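Long-range contact in N-acetylmuramoyl-L-alanine amidase XlyA (Bacillus subtilis, PDB 3RDR), which hydrolyses the amide link between N-acetylmuramoyl residues and L-amino acids in cell-wall glycopeptides, by means of a zinc-containing catalytic domain: residues 28-33 with 90-95. Sequence-based numbering, arbitrary orientation.
With ZN (zinc ion), chain B.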
loop_
_atom_site.group_PDB
_atom_site.type_symbol
_atom_site.label_atom_id
_atom_site.label_comp_id
_atom_site.label_asym_id
_atom_site.label_seq_id
_atom_site.Cartn_x
_atom_site.Cartn_y
_atom_site.Cartn_z
ATOM N N TYR A 28 6.734 -5.324 -8.768
ATOM C CA TYR A 28 7.096 -5.112 -7.368
ATOM C C TYR A 28 5.883 -4.825 -6.493
ATOM O O TYR A 28 4.783 -4.552 -6.985
ATOM C CB TYR A 28 8.048 -3.919 -7.234
ATOM C CG TYR A 28 9.317 -4.003 -8.047
ATOM C CD1 TYR A 28 10.479 -4.566 -7.512
ATOM C CD2 TYR A 28 9.365 -3.504 -9.346
ATOM C CE1 TYR A 28 11.661 -4.622 -8.255
ATOM C CE2 TYR A 28 10.537 -3.559 -10.099
ATOM C CZ TYR A 28 11.681 -4.116 -9.547
ATOM O OH TYR A 28 12.844 -4.148 -10.282
ATOM N N ILE A 29 6.115 -4.882 -5.185
ATOM C CA ILE A 29 5.108 -4.585 -4.178
ATOM C C ILE A 29 5.820 -3.669 -3.186
ATOM O O ILE A 29 6.818 -4.055 -2.571
ATOM C CB ILE A 29 4.618 -5.864 -3.482
ATOM C CG1 ILE A 29 3.848 -6.724 -4.488
ATOM C CG2 ILE A 29 3.721 -5.515 -2.299
ATOM C CD1 ILE A 29 3.431 -8.091 -3.954
ATOM N N THR A 30 5.320 -2.442 -3.062
ATOM C CA THR A 30 5.909 -1.441 -2.182
ATOM C C THR A 30 5.097 -1.247 -0.898
ATOM O O THR A 30 3.904 -0.952 -0.942
ATOM C CB THR A 30 6.041 -0.099 -2.926
ATOM O OG1 THR A 30 6.816 -0.297 -4.118
ATOM C CG2 THR A 30 6.734 0.945 -2.054
ATOM N N VAL A 31 5.758 -1.399 0.246
ATOM C CA VAL A 31 5.097 -1.275 1.550
ATOM C C VAL A 31 5.304 0.068 2.238
ATOM O O VAL A 31 6.417 0.589 2.278
ATOM C CB VAL A 31 5.584 -2.390 2.505
ATOM C CG1 VAL A 31 4.853 -2.298 3.844
ATOM C CG2 VAL A 31 5.362 -3.747 1.858
ATOM N N HIS A 32 4.218 0.611 2.787
ATOM C CA HIS A 32 4.232 1.893 3.491
ATOM C C HIS A 32 3.568 1.748 4.865
ATOM O O HIS A 32 2.931 0.738 5.161
ATOM C CB HIS A 32 3.407 2.953 2.737
ATOM C CG HIS A 32 3.787 3.149 1.301
ATOM N ND1 HIS A 32 4.537 4.221 0.870
ATOM C CD2 HIS A 32 3.450 2.456 0.187
ATOM C CE1 HIS A 32 4.644 4.186 -0.445
ATOM N NE2 HIS A 32 3.992 3.125 -0.886
ATOM N N ASN A 33 3.715 2.785 5.683
ATOM C CA ASN A 33 3.084 2.878 7.000
ATOM C C ASN A 33 2.510 4.291 6.948
ATOM O O ASN A 33 3.222 5.226 6.596
ATOM C CB ASN A 33 4.111 2.764 8.138
ATOM C CG ASN A 33 4.444 1.315 8.496
ATOM O OD1 ASN A 33 5.330 1.059 9.312
ATOM N ND2 ASN A 33 3.731 0.367 7.896
ATOM N N ARG A 90 5.559 3.405 -11.386
ATOM C CA ARG A 90 5.045 2.782 -12.607
ATOM C C ARG A 90 5.056 1.259 -12.712
ATOM O O ARG A 90 4.531 0.710 -13.680
ATOM C CB ARG A 90 5.775 3.376 -13.817
ATOM C CG ARG A 90 5.637 4.904 -13.938
ATOM C CD ARG A 90 4.203 5.324 -14.260
ATOM N NE ARG A 90 3.765 4.853 -15.573
ATOM C CZ ARG A 90 4.067 5.446 -16.730
ATOM N NH1 ARG A 90 4.807 6.548 -16.750
ATOM N NH2 ARG A 90 3.640 4.927 -17.874
ATOM N N ALA A 91 5.635 0.567 -11.736
ATOM C CA ALA A 91 5.669 -0.893 -11.810
ATOM C C ALA A 91 5.537 -1.608 -10.473
ATOM O O ALA A 91 6.108 -2.682 -10.285
ATOM C CB ALA A 91 6.952 -1.356 -12.516
ATOM N N SER A 92 4.801 -1.026 -9.534
ATOM C CA SER A 92 4.625 -1.697 -8.254
ATOM C C SER A 92 3.261 -1.416 -7.661
ATOM O O SER A 92 2.625 -0.406 -7.972
ATOM C CB SER A 92 5.716 -1.286 -7.250
ATOM O OG SER A 92 5.387 -0.094 -6.550
ATOM N N ILE A 93 2.814 -2.340 -6.822
ATOM C CA ILE A 93 1.543 -2.212 -6.135
ATOM C C ILE A 93 1.856 -1.582 -4.783
ATOM O O ILE A 93 2.657 -2.119 -4.016
ATOM C CB ILE A 93 0.894 -3.590 -5.917
ATOM C CG1 ILE A 93 0.620 -4.255 -7.271
ATOM C CG2 ILE A 93 -0.398 -3.444 -5.124
ATOM C CD1 ILE A 93 0.132 -5.691 -7.168
ATOM N N GLY A 94 1.247 -0.432 -4.510
ATOM C CA GLY A 94 1.476 0.248 -3.249
ATOM C C GLY A 94 0.513 -0.187 -2.155
ATOM O O GLY A 94 -0.708 -0.230 -2.369
ATOM N N ILE A 95 1.064 -0.512 -0.986
ATOM C CA ILE A 95 0.267 -0.936 0.165
ATOM C C ILE A 95 0.555 -0.081 1.397
ATOM O O ILE A 95 1.713 0.124 1.772
ATOM C CB ILE A 95 0.541 -2.420 0.560
ATOM C CG1 ILE A 95 0.153 -3.364 -0.581
ATOM C CG2 ILE A 95 -0.281 -2.793 1.793
ATOM C CD1 ILE A 95 1.141 -3.396 -1.710
HETATM ZN ZN ZN B . 5.732 5.616 2.129
#
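Tyr28 to His32 run parallel to Ala91 to Ile95, the two strand axes inclined by 22°, and five backbone hydrogen bonds join them: Tyr28 N to Ala91 O, Ile93 N to Tyr28 O, Thr30 N to Ile93 O, Ile95 N to Thr30 O and His32 N to Ile95 O. The last is the shortest, with 2.7 Å between His32 N and Ile95 O. On the face carrying Tyr28, Thr30 and Ser92, the hydroxyl Thr30 OG1 donates to Ser92 OG across 2.8 Å. A chi1 of -57° places Thr30 OG1 beside its own backbone N and anti to the carbonyl carbon, where Trp136 NE1 also bonds to it; Ser92 OG is bonded in turn to Gly88 O, so a polar chain crosses the strands. Close by, Tyr28 CB lies 3.5 Å from Ser92 CB, while Ala91 O meets the Tyr28 ring at its edge, 3.5 Å from CD2. The pair lies in the interior of the mixed sheet of this T7 lysozyme-like amidase domain, with strand 61-63 beyond one partner and 130-132 beyond the other, and strand 28-33 carries the first zinc ligand. His32 ND1 binds zinc at 2.2 Å, the site being shared with His133 and Cys141. The imidazole turns an edge to the neighbouring strand, with CD2 of His32 3.3 Å from Ile95 O, while NE2 is held by a hydrogen bond to His80 ND1. On the other face, Ile29 CG2 and Ile95 CD1 press together at 3.4 Å, tighter than usual for two methyls. Ile29 and Ile93 also pack on Leu119 of helix 105-122, and Ile95 touches Val63 of strand 61-63.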